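Local structure of L-iditol 2-dehydrogenase (Clostridium scindens, 4OH1) at residues I171-A182 with A196-D205. The protein probably oxidises L-iditol and related polyols with NAD+ as a zinc-containing dehydrogenase of the alcohol dehydrogenase family. Residues are numbered along the deposited sequence; the frame is centred on the assembly and turned at random.
Sequences ISYGKSVAIMGA and AGASTITVFD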
loop_
_atom_site.group_PDB
_atom_site.type_symbol
_atom_site.label_atom_id
_atom_site.label_comp_id
_atom_site.label_asym_id
_atom_site.label_seq_id
_atom_site.Cartn_x
_atom_site.Cartn_y
_atom_site.Cartn_z
ATOM N N ILE A 171 11.710 -4.186 1.252
ATOM C CA ILE A 171 12.717 -4.554 0.323
ATOM C C ILE A 171 12.025 -4.790 -0.994
ATOM O O ILE A 171 11.013 -5.465 -1.035
ATOM C CB ILE A 171 13.442 -5.780 0.745
ATOM C CG1 ILE A 171 13.986 -5.595 2.188
ATOM C CG2 ILE A 171 14.581 -6.012 -0.239
ATOM C CD1 ILE A 171 14.911 -6.814 2.687
ATOM N N SER A 172 12.525 -4.207 -2.074
ATOM C CA SER A 172 11.894 -4.413 -3.387
ATOM C C SER A 172 12.893 -4.056 -4.465
ATOM O O SER A 172 14.023 -3.652 -4.171
ATOM C CB SER A 172 10.622 -3.565 -3.501
ATOM O OG SER A 172 10.880 -2.187 -3.246
ATOM N N TYR A 173 12.485 -4.235 -5.713
ATOM C CA TYR A 173 13.358 -4.099 -6.869
ATOM C C TYR A 173 14.245 -2.877 -6.773
ATOM O O TYR A 173 13.775 -1.731 -6.625
ATOM C CB TYR A 173 12.516 -4.005 -8.148
ATOM C CG TYR A 173 11.740 -5.242 -8.548
ATOM C CD1 TYR A 173 12.362 -6.432 -8.726
ATOM C CD2 TYR A 173 10.382 -5.171 -8.784
ATOM C CE1 TYR A 173 11.645 -7.553 -9.112
ATOM C CE2 TYR A 173 9.685 -6.253 -9.173
ATOM C CZ TYR A 173 10.303 -7.447 -9.328
ATOM O OH TYR A 173 9.575 -8.549 -9.721
ATOM N N GLY A 174 15.543 -3.102 -6.908
ATOM C CA GLY A 174 16.413 -1.982 -7.052
ATOM C C GLY A 174 16.786 -1.227 -5.779
ATOM O O GLY A 174 17.535 -0.254 -5.838
ATOM N N LYS A 175 16.342 -1.714 -4.636
ATOM C CA LYS A 175 16.742 -1.108 -3.367
ATOM C C LYS A 175 18.062 -1.622 -2.821
ATOM O O LYS A 175 18.482 -2.761 -3.091
ATOM C CB LYS A 175 15.656 -1.299 -2.349
ATOM C CG LYS A 175 14.479 -0.354 -2.674
ATOM C CD LYS A 175 13.433 -0.454 -1.622
ATOM C CE LYS A 175 12.295 0.532 -1.808
ATOM N NZ LYS A 175 11.447 0.410 -0.572
ATOM N N SER A 176 18.709 -0.755 -2.046
ATOM C CA SER A 176 19.889 -1.120 -1.285
ATOM C C SER A 176 19.483 -1.487 0.138
ATOM O O SER A 176 18.638 -0.821 0.783
ATOM C CB SER A 176 20.941 -0.001 -1.325
ATOM O OG SER A 176 20.442 1.172 -0.731
ATOM N N VAL A 177 20.120 -2.549 0.634
ATOM C CA VAL A 177 19.766 -3.166 1.904
ATOM C C VAL A 177 20.965 -3.278 2.813
ATOM O O VAL A 177 22.022 -3.800 2.419
ATOM C CB VAL A 177 19.190 -4.595 1.675
ATOM C CG1 VAL A 177 18.858 -5.248 2.963
ATOM C CG2 VAL A 177 17.994 -4.540 0.825
ATOM N N ALA A 178 20.814 -2.773 4.022
ATOM C CA ALA A 178 21.835 -2.975 5.076
ATOM C C ALA A 178 21.278 -3.889 6.162
ATOM O O ALA A 178 20.210 -3.610 6.712
ATOM C CB ALA A 178 22.234 -1.638 5.709
ATOM N N ILE A 179 21.993 -4.970 6.453
ATOM C CA ILE A 179 21.578 -5.913 7.496
ATOM C C ILE A 179 22.587 -5.881 8.613
ATOM O O ILE A 179 23.763 -6.121 8.379
ATOM C CB ILE A 179 21.447 -7.352 6.942
ATOM C CG1 ILE A 179 20.338 -7.423 5.896
ATOM C CG2 ILE A 179 21.182 -8.389 8.078
ATOM C CD1 ILE A 179 20.461 -8.550 4.946
HETATM N N MSE A 180 22.131 -5.548 9.817
HETATM C CA MSE A 180 23.025 -5.507 11.014
HETATM C C MSE A 180 22.883 -6.867 11.700
HETATM O O MSE A 180 21.800 -7.235 12.226
HETATM C CB MSE A 180 22.672 -4.417 11.997
HETATM C CG MSE A 180 22.084 -3.151 11.409
HETATM SE SE MSE A 180 23.274 -2.367 10.009
HETATM C CE MSE A 180 24.603 -1.935 11.337
ATOM N N GLY A 181 23.958 -7.625 11.627
ATOM C CA GLY A 181 24.057 -8.934 12.303
ATOM C C GLY A 181 24.164 -10.061 11.298
ATOM O O GLY A 181 23.332 -10.193 10.433
ATOM N N ALA A 182 25.215 -10.851 11.390
ATOM C CA ALA A 182 25.409 -11.994 10.493
ATOM C C ALA A 182 25.105 -13.332 11.170
ATOM O O ALA A 182 25.816 -14.326 10.946
ATOM C CB ALA A 182 26.790 -11.991 9.958
ATOM N N ALA A 196 13.907 -10.501 -3.084
ATOM C CA ALA A 196 12.992 -9.354 -3.219
ATOM C C ALA A 196 13.539 -8.274 -4.178
ATOM O O ALA A 196 13.078 -7.133 -4.200
ATOM C CB ALA A 196 12.734 -8.816 -1.879
ATOM N N GLY A 197 14.555 -8.615 -4.972
ATOM C CA GLY A 197 15.052 -7.698 -5.931
ATOM C C GLY A 197 16.051 -6.658 -5.494
ATOM O O GLY A 197 16.356 -5.733 -6.267
ATOM N N ALA A 198 16.632 -6.822 -4.316
ATOM C CA ALA A 198 17.622 -5.893 -3.867
ATOM C C ALA A 198 18.815 -5.904 -4.767
ATOM O O ALA A 198 19.294 -6.982 -5.117
ATOM C CB ALA A 198 18.050 -6.176 -2.466
ATOM N N SER A 199 19.320 -4.704 -5.108
ATOM C CA SER A 199 20.417 -4.578 -6.050
ATOM C C SER A 199 21.722 -4.351 -5.315
ATOM O O SER A 199 22.781 -4.589 -5.893
ATOM C CB SER A 199 20.132 -3.467 -7.052
ATOM O OG SER A 199 19.699 -2.290 -6.383
ATOM N N THR A 200 21.661 -3.904 -4.058
ATOM C CA THR A 200 22.858 -3.910 -3.188
ATOM C C THR A 200 22.535 -4.440 -1.791
ATOM O O THR A 200 21.576 -4.019 -1.205
ATOM C CB THR A 200 23.449 -2.529 -3.075
ATOM O OG1 THR A 200 23.840 -2.118 -4.369
ATOM C CG2 THR A 200 24.684 -2.516 -2.190
ATOM N N ILE A 201 23.288 -5.439 -1.318
ATOM C CA ILE A 201 23.072 -6.034 0.021
ATOM C C ILE A 201 24.377 -6.000 0.795
ATOM O O ILE A 201 25.341 -6.577 0.364
ATOM C CB ILE A 201 22.599 -7.474 -0.060
ATOM C CG1 ILE A 201 21.307 -7.558 -0.874
ATOM C CG2 ILE A 201 22.340 -8.001 1.313
ATOM C CD1 ILE A 201 20.835 -8.965 -1.294
ATOM N N THR A 202 24.415 -5.282 1.905
ATOM C CA THR A 202 25.624 -5.185 2.747
ATOM C C THR A 202 25.313 -5.640 4.144
ATOM O O THR A 202 24.363 -5.165 4.778
ATOM C CB THR A 202 26.063 -3.728 2.849
ATOM O OG1 THR A 202 26.288 -3.223 1.536
ATOM C CG2 THR A 202 27.333 -3.585 3.657
ATOM N N VAL A 203 26.080 -6.583 4.630
ATOM C CA VAL A 203 25.936 -7.088 5.996
ATOM C C VAL A 203 27.041 -6.554 6.903
ATOM O O VAL A 203 28.218 -6.400 6.497
ATOM C CB VAL A 203 25.934 -8.629 5.993
ATOM C CG1 VAL A 203 25.908 -9.232 7.404
ATOM C CG2 VAL A 203 24.723 -9.147 5.196
ATOM N N PHE A 204 26.663 -6.278 8.144
ATOM C CA PHE A 204 27.593 -5.732 9.125
ATOM C C PHE A 204 27.701 -6.688 10.313
ATOM O O PHE A 204 26.693 -7.168 10.768
ATOM C CB PHE A 204 27.120 -4.353 9.612
ATOM C CG PHE A 204 27.041 -3.319 8.551
ATOM C CD1 PHE A 204 25.947 -3.271 7.694
ATOM C CD2 PHE A 204 28.023 -2.334 8.423
ATOM C CE1 PHE A 204 25.833 -2.291 6.717
ATOM C CE2 PHE A 204 27.901 -1.351 7.447
ATOM C CZ PHE A 204 26.769 -1.361 6.588
ATOM N N ASP A 205 28.911 -6.987 10.768
ATOM C CA ASP A 205 29.092 -7.764 12.007
ATOM C C ASP A 205 30.462 -7.474 12.605
ATOM O O ASP A 205 31.262 -6.856 11.930
ATOM C CB ASP A 205 28.947 -9.272 11.704
ATOM C CG ASP A 205 28.643 -10.114 12.944
ATOM O OD1 ASP A 205 29.582 -10.509 13.701
ATOM O OD2 ASP A 205 27.456 -10.435 13.181
#
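Val177 and Ile179 bond through both N and O to Thr200, Thr202 and Phe204, the ladder by which strands 176-180 and 200-205 run parallel, their axes 4.6 Å apart at closest approach. Thr202 N reaches Val177 O at 2.9 Å, and Gly181 N to Phe204 O continues the series. Before the strands, Ser199 N bonds to Lys175 O, and Gly174 N, within the type II turn 172-175, bonds to Gly197 O. At the other end Asp205, its CG swung opposite the backbone N (chi1 -160°), brings OD2 to Ala182 N at 2.9 Å on the anti side of the carboxylate, a bond made at the start of what is probably the GxGxxG dinucleotide-binding turn.

Apolar contacts line both faces. Met180, a selenomethionine, lies alongside Phe204 in an oblique Met-aromatic contact, SE 4.4 Å from the ring centroid; its chain is folded at chi2 (-55°) and chi3 (-68°), which keeps both SE and CE beside Phe204. Ala178 CB touches Phe204 CE1 at 3.8 Å. On the other face Ile179 CD1 meets Ile201 CG2 at 4.1 Å, and Val177 CG2 packs on Ala198 CB.

With helix 184-194 between them in sequence, the two strands make the first beta-alpha-beta unit of the Rossmann-type domain: that helix packs against Ile201 and Val203, and helix 230-238 against Phe204 on the opposite face. Strand 242-247 flanks strand 176-180, and strand 221-224 flanks strand 200-205.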